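Local coordinates for ORF10 (Moritella marina, PDB 6RIW), which forms the ketosynthase-chain length factor didomain of a polyunsaturated fatty acid synthase, which probably joins acyl units by carbon-carbon condensation to lengthen the growing chain, at residues L170-Y174 and V662-E666; P468-M474 and Q760-D766; V578-M582 and M645-S650; I690-S696 and T837-M843; F770-S774 and D874-A878. All blocks are in the same frame, centred on the assembly; numbering follows the deposited sequence.

Interaction 1. Residues L170-Y174 and V662-E666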
# COMPACT_ATOMS: atom_id res chain seq x y z
N LEU A 170 -5.50 9.84 2.22
CA LEU A 170 -4.51 9.03 2.94
C LEU A 170 -4.88 7.56 2.73
O LEU A 170 -5.40 6.87 3.61
CB LEU A 170 -4.46 9.41 4.42
CG LEU A 170 -4.26 10.91 4.73
CD1 LEU A 170 -4.33 11.16 6.22
CD2 LEU A 170 -2.91 11.39 4.19
N VAL A 171 -4.63 7.10 1.51
CA VAL A 171 -5.26 5.86 1.07
C VAL A 171 -4.54 4.63 1.62
O VAL A 171 -5.18 3.68 2.10
CB VAL A 171 -5.33 5.85 -0.47
CG1 VAL A 171 -5.60 4.45 -0.98
CG2 VAL A 171 -6.44 6.82 -0.96
N ALA A 172 -3.21 4.62 1.58
CA ALA A 172 -2.49 3.37 1.84
C ALA A 172 -2.45 3.00 3.33
O ALA A 172 -2.88 1.90 3.72
CB ALA A 172 -1.07 3.45 1.26
N GLY A 173 -1.96 3.90 4.18
CA GLY A 173 -1.68 3.52 5.56
C GLY A 173 -2.72 3.95 6.58
O GLY A 173 -3.03 3.20 7.51
N TYR A 174 -3.28 5.14 6.42
CA TYR A 174 -4.24 5.64 7.41
C TYR A 174 -5.40 4.69 7.71
O TYR A 174 -5.86 4.68 8.87
CB TYR A 174 -4.78 7.01 6.95
CG TYR A 174 -5.68 7.67 7.98
CD1 TYR A 174 -5.20 8.00 9.24
CD2 TYR A 174 -7.02 7.95 7.67
CE1 TYR A 174 -6.04 8.61 10.19
CE2 TYR A 174 -7.87 8.55 8.61
CZ TYR A 174 -7.37 8.88 9.87
OH TYR A 174 -8.20 9.48 10.79
N VAL A 662 4.98 -1.15 3.00
CA VAL A 662 4.48 -0.95 4.35
C VAL A 662 4.05 0.52 4.42
O VAL A 662 4.82 1.40 4.03
CB VAL A 662 5.55 -1.23 5.42
CG1 VAL A 662 5.06 -0.83 6.81
CG2 VAL A 662 5.93 -2.72 5.41
N SER A 663 2.83 0.77 4.87
CA SER A 663 2.29 2.12 4.91
C SER A 663 1.78 2.42 6.31
O SER A 663 0.91 1.72 6.82
CB SER A 663 1.18 2.29 3.86
OG SER A 663 1.67 2.01 2.56
N ALA A 664 2.32 3.47 6.92
CA ALA A 664 1.83 3.93 8.22
C ALA A 664 2.02 5.43 8.31
O ALA A 664 2.42 5.95 9.35
CB ALA A 664 2.51 3.20 9.38
N GLU A 665 1.77 6.14 7.21
CA GLU A 665 1.85 7.61 7.12
C GLU A 665 3.28 8.03 7.47
O GLU A 665 4.25 7.38 7.03
CB GLU A 665 0.75 8.23 8.00
CG GLU A 665 -0.68 7.82 7.59
CD GLU A 665 -0.97 8.08 6.12
OE1 GLU A 665 -0.50 9.13 5.60
OE2 GLU A 665 -1.63 7.23 5.46
N GLU A 666 3.48 9.11 8.24
CA GLU A 666 4.85 9.55 8.50
C GLU A 666 5.66 8.49 9.25
O GLU A 666 6.89 8.46 9.13
CB GLU A 666 4.86 10.86 9.30
CG GLU A 666 4.37 12.07 8.50
CD GLU A 666 2.87 12.35 8.70
OE1 GLU A 666 2.07 11.38 8.80
OE2 GLU A 666 2.47 13.54 8.72
O HOH W 1 -0.55 6.29 3.28
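At the interface of the ketosynthase and chain length factor, Glu665 of the turn after strand 659-663 reaches the first turn of helix 174-183, where its OE2 accepts a weak hydrogen bond from Tyr174 N (2.8 Å, bent to 129°). By family comparison this turn probably corresponds to the one that carries the nucleophilic cysteine in active ketosynthases; here it holds Glu665 and Glu666. The chain of Glu665 is bent at chi2 (-53°), which brings its carboxylate against the backbone of 173-174. A water completes the grip, accepting from Gly173 N (2.9 Å) and donating to Glu665 OE2 (2.6 Å). Glu665 OE1 lies instead by Leu170 CD2, 3.6 Å away. Cutting Glu665 back to an alanine is likely to leave Tyr174 N and the bridging water without their shared acceptor and a gap beside Leu170. Gly173 suits its place because a side chain would collide with the backbone of Ser663, whose O approaches Gly173 CA to 3.4 Å. Small Ala172 likewise lets its CB lie 3.4 Å from Ser663 OG, a hydroxyl bonded to Met582 O. Strand 659-663 pairs with 576-581 and, antiparallel, with 189-193 of the ketosynthase; helix 668-682 follows the turn, while helix 699-706 touches Leu170.

Interaction 2. Residues P468-M474 and Q760-D766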
# COMPACT_ATOMS: atom_id res chain seq x y z
N PRO A 468 19.71 -5.47 18.84
CA PRO A 468 19.86 -4.24 18.04
C PRO A 468 20.11 -4.57 16.58
O PRO A 468 20.65 -5.63 16.23
CB PRO A 468 21.07 -3.54 18.68
CG PRO A 468 21.08 -4.04 20.09
CD PRO A 468 20.58 -5.46 20.03
N LEU A 469 19.70 -3.65 15.72
CA LEU A 469 19.92 -3.78 14.29
C LEU A 469 21.15 -2.98 13.92
O LEU A 469 21.27 -1.82 14.32
CB LEU A 469 18.71 -3.26 13.52
CG LEU A 469 17.42 -4.07 13.63
CD1 LEU A 469 16.28 -3.23 13.10
CD2 LEU A 469 17.57 -5.35 12.82
N ALA A 470 22.03 -3.55 13.11
CA ALA A 470 23.16 -2.81 12.59
C ALA A 470 22.84 -2.27 11.20
O ALA A 470 22.41 -3.03 10.34
CB ALA A 470 24.41 -3.70 12.53
N ILE A 471 23.05 -0.98 10.98
CA ILE A 471 22.91 -0.39 9.65
C ILE A 471 24.25 -0.56 8.92
O ILE A 471 25.26 0.00 9.37
CB ILE A 471 22.52 1.10 9.72
CG1 ILE A 471 21.23 1.29 10.51
CG2 ILE A 471 22.44 1.69 8.30
CD1 ILE A 471 20.90 2.78 10.90
N ILE A 472 24.26 -1.33 7.83
CA ILE A 472 25.50 -1.67 7.13
C ILE A 472 25.52 -1.17 5.69
O ILE A 472 26.55 -1.32 5.01
CB ILE A 472 25.76 -3.19 7.17
CG1 ILE A 472 24.63 -3.94 6.45
CG2 ILE A 472 25.81 -3.66 8.59
CD1 ILE A 472 24.88 -5.44 6.33
N GLY A 473 24.45 -0.57 5.20
CA GLY A 473 24.48 -0.07 3.84
C GLY A 473 23.43 1.02 3.76
O GLY A 473 22.39 0.87 4.41
N MET A 474 23.72 2.12 3.05
CA MET A 474 22.79 3.24 2.94
C MET A 474 22.96 3.93 1.59
O MET A 474 24.06 3.97 1.03
CB MET A 474 22.99 4.30 4.05
CG MET A 474 22.99 3.79 5.49
SD MET A 474 22.76 5.06 6.75
CE MET A 474 24.21 6.07 6.54
N GLN A 760 31.64 -2.85 8.78
CA GLN A 760 30.42 -2.65 8.01
C GLN A 760 29.49 -1.60 8.59
O GLN A 760 28.61 -1.13 7.87
CB GLN A 760 29.61 -3.95 7.96
CG GLN A 760 30.31 -5.12 7.31
CD GLN A 760 29.33 -6.24 7.11
OE1 GLN A 760 29.08 -7.04 8.02
NE2 GLN A 760 28.72 -6.27 5.93
N VAL A 761 29.62 -1.27 9.87
CA VAL A 761 28.51 -0.69 10.62
C VAL A 761 28.60 0.83 10.60
O VAL A 761 29.61 1.41 11.02
CB VAL A 761 28.50 -1.21 12.06
CG1 VAL A 761 27.37 -0.57 12.84
CG2 VAL A 761 28.36 -2.73 12.04
N TYR A 762 27.54 1.48 10.09
CA TYR A 762 27.42 2.92 10.28
C TYR A 762 27.07 3.24 11.72
O TYR A 762 27.79 3.98 12.40
CB TYR A 762 26.35 3.50 9.34
CG TYR A 762 26.73 3.61 7.88
CD1 TYR A 762 27.41 4.72 7.40
CD2 TYR A 762 26.38 2.60 6.97
CE1 TYR A 762 27.73 4.84 6.05
CE2 TYR A 762 26.69 2.71 5.62
CZ TYR A 762 27.37 3.85 5.17
OH TYR A 762 27.69 3.94 3.85
N ALA A 763 25.96 2.67 12.20
CA ALA A 763 25.41 2.89 13.53
C ALA A 763 24.48 1.73 13.81
O ALA A 763 24.12 0.98 12.90
CB ALA A 763 24.66 4.24 13.60
N ARG A 764 24.11 1.56 15.07
CA ARG A 764 23.15 0.54 15.46
C ARG A 764 21.83 1.19 15.82
O ARG A 764 21.81 2.25 16.45
CB ARG A 764 23.66 -0.26 16.66
CG ARG A 764 24.54 -1.40 16.22
CD ARG A 764 25.10 -2.19 17.39
NE ARG A 764 26.11 -3.05 16.79
CZ ARG A 764 27.38 -2.70 16.64
NH1 ARG A 764 28.23 -3.54 16.05
NH2 ARG A 764 27.81 -1.54 17.13
N ILE A 765 20.73 0.55 15.45
CA ILE A 765 19.42 0.90 15.99
C ILE A 765 19.22 0.06 17.26
O ILE A 765 18.96 -1.14 17.20
CB ILE A 765 18.28 0.68 14.99
CG1 ILE A 765 18.59 1.40 13.68
CG2 ILE A 765 16.99 1.21 15.59
CD1 ILE A 765 17.52 1.19 12.55
N ASP A 766 19.33 0.71 18.42
CA ASP A 766 19.24 -0.03 19.67
C ASP A 766 17.80 -0.26 20.10
O ASP A 766 17.53 -1.22 20.83
CB ASP A 766 19.99 0.72 20.78
CG ASP A 766 21.50 0.53 20.69
OD1 ASP A 766 21.95 -0.49 20.13
OD2 ASP A 766 22.24 1.42 21.18
O HOH W 2 29.02 -3.33 4.44
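Ile471 and Ile765 meet through CD1 and CG1, 3.9 Å apart, at the apolar centre of two antiparallel strands in the second thiolase-like unit, the chain length factor. The axes of 469-474 and 763-766 approach to 4.6 Å at 151°. Branched Ile471 and Ile765 share their face with Leu469, and helices 668-682 and 841-854 cover it. Farther along, Met474 bends at chi3 (-64°) and lays its CE over one face of the Tyr762 ring, 3.7 Å from the centroid. SD also stands over that face, making a Met-aromatic contact, while Ile471 O lies at the ring's edge. On the other face of the strand pair, Ala470 is small enough to sit beside Val761 CG2 and the aliphatic part of Arg764.

The backbones are joined by reciprocal bonds between Leu469 and Ile765, followed by Ile471 N to Ala763 O (2.9 Å, 165°) and Tyr762 N to Ile471 O (2.8 Å). The last two run almost straight onto their carbonyls. Gln760 lies alongside Ile472, pointing the same way, so that its CB lies against Ile472 CG2. Outward, the polar ends find other partners: Asp567 OD2 takes both Tyr762 OH and Met474 N, Arg764 NE bonds to Ser753 OG, and Gln760 OE1 accepts from Thr757 N. At the far end Asp766 divides its carboxylate: OD2 bonds to Ser883 OG, and OD1 rests 3.5 Å from Pro468 CB.

Interaction 3. Residues V578-M582 and M645-S650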
# COMPACT_ATOMS: atom_id res chain seq x y z
N VAL A 578 12.68 -7.31 1.40
CA VAL A 578 12.66 -5.93 0.92
C VAL A 578 11.37 -5.28 1.43
O VAL A 578 10.27 -5.75 1.08
CB VAL A 578 12.75 -5.85 -0.61
CG1 VAL A 578 12.78 -4.39 -1.08
CG2 VAL A 578 14.01 -6.57 -1.15
N LEU A 579 11.49 -4.26 2.27
CA LEU A 579 10.34 -3.54 2.79
C LEU A 579 10.39 -2.13 2.24
O LEU A 579 11.42 -1.46 2.36
CB LEU A 579 10.35 -3.51 4.33
CG LEU A 579 10.54 -4.84 5.05
CD1 LEU A 579 10.56 -4.59 6.54
CD2 LEU A 579 9.42 -5.83 4.70
N VAL A 580 9.31 -1.67 1.62
CA VAL A 580 9.30 -0.32 1.06
C VAL A 580 8.28 0.51 1.83
O VAL A 580 7.07 0.28 1.74
CB VAL A 580 8.99 -0.32 -0.44
CG1 VAL A 580 8.97 1.11 -0.98
CG2 VAL A 580 10.03 -1.17 -1.20
N ALA A 581 8.77 1.50 2.58
CA ALA A 581 7.91 2.47 3.24
C ALA A 581 7.41 3.49 2.22
O ALA A 581 8.21 4.12 1.53
CB ALA A 581 8.68 3.17 4.36
N MET A 582 6.10 3.64 2.11
CA MET A 582 5.57 4.52 1.09
C MET A 582 4.11 4.79 1.41
O MET A 582 3.51 4.15 2.28
CB MET A 582 5.73 3.91 -0.31
CG MET A 582 5.15 2.47 -0.42
SD MET A 582 3.34 2.42 -0.62
CE MET A 582 3.21 2.70 -2.41
N MET A 645 7.41 -2.39 -6.93
CA MET A 645 8.75 -1.80 -6.84
C MET A 645 9.65 -2.59 -5.90
O MET A 645 10.85 -2.73 -6.17
CB MET A 645 8.65 -0.32 -6.47
CG MET A 645 8.32 0.03 -5.04
SD MET A 645 8.27 1.85 -4.90
CE MET A 645 6.60 2.04 -4.31
N ALA A 646 9.09 -3.18 -4.83
CA ALA A 646 9.90 -4.07 -3.98
C ALA A 646 10.28 -5.34 -4.75
O ALA A 646 11.43 -5.79 -4.69
CB ALA A 646 9.13 -4.43 -2.70
N SER A 647 9.32 -5.91 -5.48
CA SER A 647 9.57 -7.10 -6.30
C SER A 647 10.66 -6.88 -7.34
O SER A 647 11.39 -7.81 -7.67
CB SER A 647 8.30 -7.51 -7.04
OG SER A 647 7.36 -8.01 -6.11
N ARG A 648 10.76 -5.67 -7.89
CA ARG A 648 11.75 -5.44 -8.94
C ARG A 648 13.16 -5.56 -8.40
O ARG A 648 14.07 -6.02 -9.12
CB ARG A 648 11.55 -4.06 -9.58
CG ARG A 648 10.35 -3.97 -10.51
CD ARG A 648 10.29 -2.59 -11.15
NE ARG A 648 8.92 -2.14 -11.35
CZ ARG A 648 8.18 -2.47 -12.40
NH1 ARG A 648 8.68 -3.25 -13.37
NH2 ARG A 648 6.93 -2.02 -12.50
N ILE A 649 13.37 -5.15 -7.15
CA ILE A 649 14.67 -5.33 -6.50
C ILE A 649 14.93 -6.81 -6.22
O ILE A 649 16.01 -7.33 -6.53
CB ILE A 649 14.75 -4.48 -5.22
CG1 ILE A 649 14.97 -3.01 -5.58
CG2 ILE A 649 15.86 -5.00 -4.26
CD1 ILE A 649 16.29 -2.77 -6.34
N SER A 650 13.92 -7.51 -5.67
CA SER A 650 14.06 -8.95 -5.45
C SER A 650 14.31 -9.72 -6.74
O SER A 650 15.01 -10.74 -6.73
CB SER A 650 12.81 -9.52 -4.78
OG SER A 650 12.56 -8.86 -3.55
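Val578 and Val580 of strand 578-581 face Ala646 on helix 645-650, the helix running roughly antiparallel to the strand at 149° with their axes 8.3 Å apart at closest approach. Ala646 makes that spacing possible: its single methyl enters between the two valines, 3.7 Å from Val580 CG2 and 4.0 Å from Val578 CG1. With CG1 of each valine anti to the backbone N (chi1 -178° in Val578), the two methyls of each are spread against different partners. Val578 CG2 thus turns to the next turn of the helix, where it meets Ile649 CG2 at 3.9 Å and Ser650 OG at 3.6 Å. Val580 CG1 instead approaches Met645 SD, the thioether crossing it obliquely. Flexible methionines close the remaining distance at the strand's end: Met582, bent at both chi2 and chi3, brings its CE to within 3.9 Å of Met645 CE, methyl against methyl. No hydrogen bond crosses the contact, and the seam is largely apolar and buried, with Met557 of helix 552-567 lying on both Val580 and Ile649. Leu579 and Ala581 point to the other side of the strand and pack on helix 668-682. The strand is therefore sandwiched between helical layers, and the chain leaves helix 642-653 to return as strand 659-663, parallel to and beside 576-581, as in the layered alpha/beta thiolase fold.

Interaction 4. Residues I690-S696 and T837-M843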
# COMPACT_ATOMS: atom_id res chain seq x y z
N ILE A 690 15.44 -1.84 3.85
CA ILE A 690 14.31 -0.94 4.10
C ILE A 690 14.49 0.26 3.19
O ILE A 690 15.42 1.04 3.37
CB ILE A 690 14.20 -0.50 5.56
CG1 ILE A 690 14.13 -1.73 6.48
CG2 ILE A 690 12.94 0.40 5.71
CD1 ILE A 690 14.07 -1.39 7.96
N ALA A 691 13.62 0.39 2.20
CA ALA A 691 13.66 1.54 1.30
C ALA A 691 12.45 2.42 1.58
O ALA A 691 11.46 2.00 2.19
CB ALA A 691 13.71 1.11 -0.17
N ALA A 692 12.55 3.67 1.16
CA ALA A 692 11.46 4.60 1.42
C ALA A 692 11.42 5.57 0.27
O ALA A 692 12.47 5.99 -0.21
CB ALA A 692 11.67 5.36 2.73
N VAL A 693 10.22 5.96 -0.15
CA VAL A 693 10.11 6.93 -1.24
C VAL A 693 8.84 7.73 -1.05
O VAL A 693 7.78 7.18 -0.72
CB VAL A 693 10.15 6.26 -2.62
CG1 VAL A 693 9.08 5.18 -2.76
CG2 VAL A 693 10.02 7.29 -3.74
N ASP A 694 8.95 9.04 -1.22
CA ASP A 694 7.77 9.89 -1.33
C ASP A 694 8.15 11.04 -2.24
O ASP A 694 8.99 11.88 -1.88
CB ASP A 694 7.28 10.39 0.03
CG ASP A 694 5.83 10.88 -0.02
OD1 ASP A 694 5.34 11.16 -1.15
OD2 ASP A 694 5.18 10.95 1.05
N LEU A 695 7.56 11.08 -3.42
CA LEU A 695 7.79 12.24 -4.29
C LEU A 695 6.78 13.33 -3.90
O LEU A 695 5.88 13.71 -4.64
CB LEU A 695 7.72 11.81 -5.75
CG LEU A 695 8.76 10.69 -5.99
CD1 LEU A 695 8.88 10.33 -7.47
CD2 LEU A 695 10.15 11.08 -5.45
N SER A 696 6.99 13.84 -2.68
CA SER A 696 6.05 14.73 -2.00
C SER A 696 6.19 16.20 -2.42
O SER A 696 5.66 17.07 -1.72
CB SER A 696 6.22 14.61 -0.48
OG SER A 696 7.58 14.40 -0.11
N THR A 837 9.57 15.03 3.96
CA THR A 837 9.36 14.03 2.92
C THR A 837 8.29 13.00 3.30
O THR A 837 8.25 11.91 2.71
CB THR A 837 10.69 13.36 2.55
OG1 THR A 837 11.24 12.67 3.69
CG2 THR A 837 11.71 14.42 2.08
N PHE A 838 7.44 13.34 4.28
CA PHE A 838 6.22 12.61 4.61
C PHE A 838 6.41 11.10 4.73
O PHE A 838 6.97 10.64 5.74
CB PHE A 838 5.13 13.05 3.61
CG PHE A 838 4.69 14.46 3.90
CD1 PHE A 838 3.89 14.69 5.03
CD2 PHE A 838 5.21 15.54 3.20
CE1 PHE A 838 3.55 16.01 5.38
CE2 PHE A 838 4.88 16.87 3.56
CZ PHE A 838 4.05 17.09 4.64
N ASN A 839 5.96 10.30 3.76
CA ASN A 839 6.07 8.85 4.00
C ASN A 839 7.52 8.36 4.03
O ASN A 839 7.77 7.26 4.55
CB ASN A 839 5.27 8.09 2.94
CG ASN A 839 3.79 8.36 3.07
OD1 ASN A 839 3.23 8.18 4.14
ND2 ASN A 839 3.15 8.83 2.00
N ALA A 840 8.46 9.12 3.51
CA ALA A 840 9.87 8.77 3.63
C ALA A 840 10.58 9.50 4.77
O ALA A 840 11.80 9.36 4.92
CB ALA A 840 10.58 9.06 2.29
N SER A 841 9.87 10.30 5.58
CA SER A 841 10.55 11.19 6.52
C SER A 841 11.34 10.43 7.57
O SER A 841 12.37 10.93 8.05
CB SER A 841 9.56 12.13 7.22
OG SER A 841 8.50 11.40 7.81
N GLY A 842 10.88 9.26 7.99
CA GLY A 842 11.66 8.48 8.95
C GLY A 842 13.02 8.06 8.41
O GLY A 842 13.99 7.97 9.18
N MET A 843 13.11 7.82 7.10
CA MET A 843 14.40 7.43 6.52
C MET A 843 15.39 8.60 6.50
O MET A 843 16.57 8.41 6.81
CB MET A 843 14.19 6.88 5.11
CG MET A 843 15.39 6.12 4.54
SD MET A 843 15.89 4.71 5.55
CE MET A 843 14.52 3.58 5.20
O HOH W 3 5.10 7.70 -0.64
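Asp694, at the end of strand 687-694, takes the backbone N-H of Asn839 on OD2 through the anti lone pair, the one turned away from its other oxygen (2.9 Å, 161°). The Asn839 amide is turned nearly parallel to the carboxylate but is displaced to one side of its plane, with Asn839 ND2 3.1 Å from Asp694 OD2. Asp694 can reach across because CG is anti to the backbone N (chi1 -161°). Were Asp694 shortened to an alanine, Asn839 N would probably lose its carboxylate acceptor and the 837-840 turn its polar tie to the strand. Phe838, with a positive phi of 48°, turns the chain so that its O accepts both Ser841 N and Ser841 OG, the latter at 2.7 Å. Its ring edge meets Ser696 CB, while Ser696 OG bonds to Gly742 O. Toward the strand's start, side chains stay small where the backbones close up: Ala692 CB touches Ala840 CB (3.9 Å) and Met843 CB (3.8 Å). Beyond them Met843 curls at chi2 and chi3 to set CE 3.6 Å from Ile690 CG2. The loop leads into helix 841-854; by sequence it probably corresponds to the turn after a catalytic histidine in active ketosynthases of the thiolase fold.

Interaction 5. Residues F770-S774 and D874-A878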
# COMPACT_ATOMS: atom_id res chain seq x y z
N PHE A 770 6.84 2.48 20.36
CA PHE A 770 5.67 3.26 19.97
C PHE A 770 4.74 3.45 21.16
O PHE A 770 4.72 2.62 22.07
CB PHE A 770 4.88 2.55 18.86
CG PHE A 770 5.66 2.39 17.59
CD1 PHE A 770 6.55 1.33 17.44
CD2 PHE A 770 5.52 3.30 16.56
CE1 PHE A 770 7.28 1.18 16.27
CE2 PHE A 770 6.25 3.14 15.37
CZ PHE A 770 7.13 2.08 15.25
N ALA A 771 3.94 4.51 21.11
CA ALA A 771 2.86 4.73 22.07
C ALA A 771 1.69 5.31 21.30
O ALA A 771 1.89 6.10 20.37
CB ALA A 771 3.28 5.68 23.20
N PRO A 772 0.45 4.90 21.62
CA PRO A 772 -0.71 5.50 20.95
C PRO A 772 -0.83 6.98 21.27
O PRO A 772 -0.54 7.42 22.39
CB PRO A 772 -1.90 4.72 21.53
CG PRO A 772 -1.32 3.49 22.13
CD PRO A 772 0.06 3.85 22.58
N GLY A 773 -1.25 7.75 20.28
CA GLY A 773 -1.51 9.17 20.48
C GLY A 773 -0.42 10.05 19.92
O GLY A 773 0.60 9.60 19.38
N SER A 774 -0.65 11.36 20.04
CA SER A 774 0.22 12.36 19.43
C SER A 774 0.63 13.48 20.38
O SER A 774 1.30 14.42 19.93
CB SER A 774 -0.47 13.00 18.21
OG SER A 774 -0.67 12.05 17.17
N ASP A 874 -0.80 8.85 11.48
CA ASP A 874 -1.21 7.56 12.02
C ASP A 874 -1.57 7.63 13.50
O ASP A 874 -2.08 6.64 14.05
CB ASP A 874 -0.08 6.54 11.81
CG ASP A 874 1.25 7.04 12.38
OD1 ASP A 874 1.73 8.15 11.95
OD2 ASP A 874 1.81 6.35 13.25
N ASN A 875 -1.33 8.77 14.15
CA ASN A 875 -1.73 9.00 15.55
C ASN A 875 -1.00 8.03 16.49
O ASN A 875 -1.60 7.43 17.39
CB ASN A 875 -3.26 8.91 15.72
CG ASN A 875 -3.74 9.69 16.94
OD1 ASN A 875 -2.95 10.34 17.63
ND2 ASN A 875 -5.04 9.65 17.19
N SER A 876 0.29 7.85 16.26
CA SER A 876 1.13 7.20 17.25
C SER A 876 2.47 7.91 17.29
O SER A 876 2.89 8.58 16.33
CB SER A 876 1.29 5.70 16.98
OG SER A 876 1.97 5.49 15.76
N CYS A 877 3.12 7.83 18.43
CA CYS A 877 4.45 8.38 18.59
C CYS A 877 5.46 7.24 18.48
O CYS A 877 5.29 6.20 19.13
CB CYS A 877 4.59 9.08 19.94
SG CYS A 877 6.28 9.64 20.17
N ALA A 878 6.46 7.43 17.64
CA ALA A 878 7.60 6.52 17.55
C ALA A 878 8.80 7.18 18.20
O ALA A 878 8.99 8.40 18.08
CB ALA A 878 7.91 6.17 16.08
O HOH W 4 1.38 11.19 15.93
O HOH W 5 -3.52 12.31 20.27
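Ala771 and Cys877 form the hydrogen-bonded pair of two antiparallel strands, each giving its N-H to the other's O at 2.9 Å; Cys877 N points nearly straight at its acceptor. Non-hydrogen-bonded pairs flank it, Phe770 with Ala878 and Pro772 with Ser876, the second a site where proline's missing N-H costs no bond to the partner strand. A third bond, Gly773 N to Asn875 O (2.9 Å), comes in from above the carbonyl plane, 47° out of it, as the strands give way to turns. Glycine suits this position because its phi of 103° would jam a side chain against the preceding carbonyl. Asn875, also at positive phi, swings its amide toward Ser774, whose OG lies 2.9 Å from OD1; the serine's proton has more than one acceptor within reach. Water serves what the strands leave over: one donates to Ser876 O (3.0 Å) beside Ser774 OG, and another accepts from Ser774 N and gives a weak bond to Asn875 OD1. Ser876 OG donates to Asp874 OD2 (2.7 Å), an oxygen that Asn667 ND2 also reaches, while Phe770 O accepts from Lys785 NZ. The apolar side is small beside large, with Ala878 CB 3.5 Å from Phe770 CE2 and Arg671 of helix 668-682 making a cation-pi contact with the phenylalanine ring. Ala771 and Cys877 instead face helix 776-790. A strand pair with a helix against each face is what the layered thiolase fold would lead one to expect.

Overall arrangement
Interactions 1, 3 and 4 form a connected group. Val662 N bonds to Val580 O, linking interactions 1 and 3; Ala581 N to Ala691 O and Ala691 N to Leu579 O link interactions 3 and 4. The centres of interactions 1 and 4 are only about 11 Å apart, Glu665 O lying by Asn839 OD1. Interaction 5 joins the group where Asp874 packs on Ala664 and Glu665. Interactions 2 and 5 use the two ends of strand 763-772, their centres about 24 Å apart. Interaction 1 alone bridges the ketosynthase and chain length factor; the other four lie within the latter. All five lie away from the magnesium site of Met1 and Lys286.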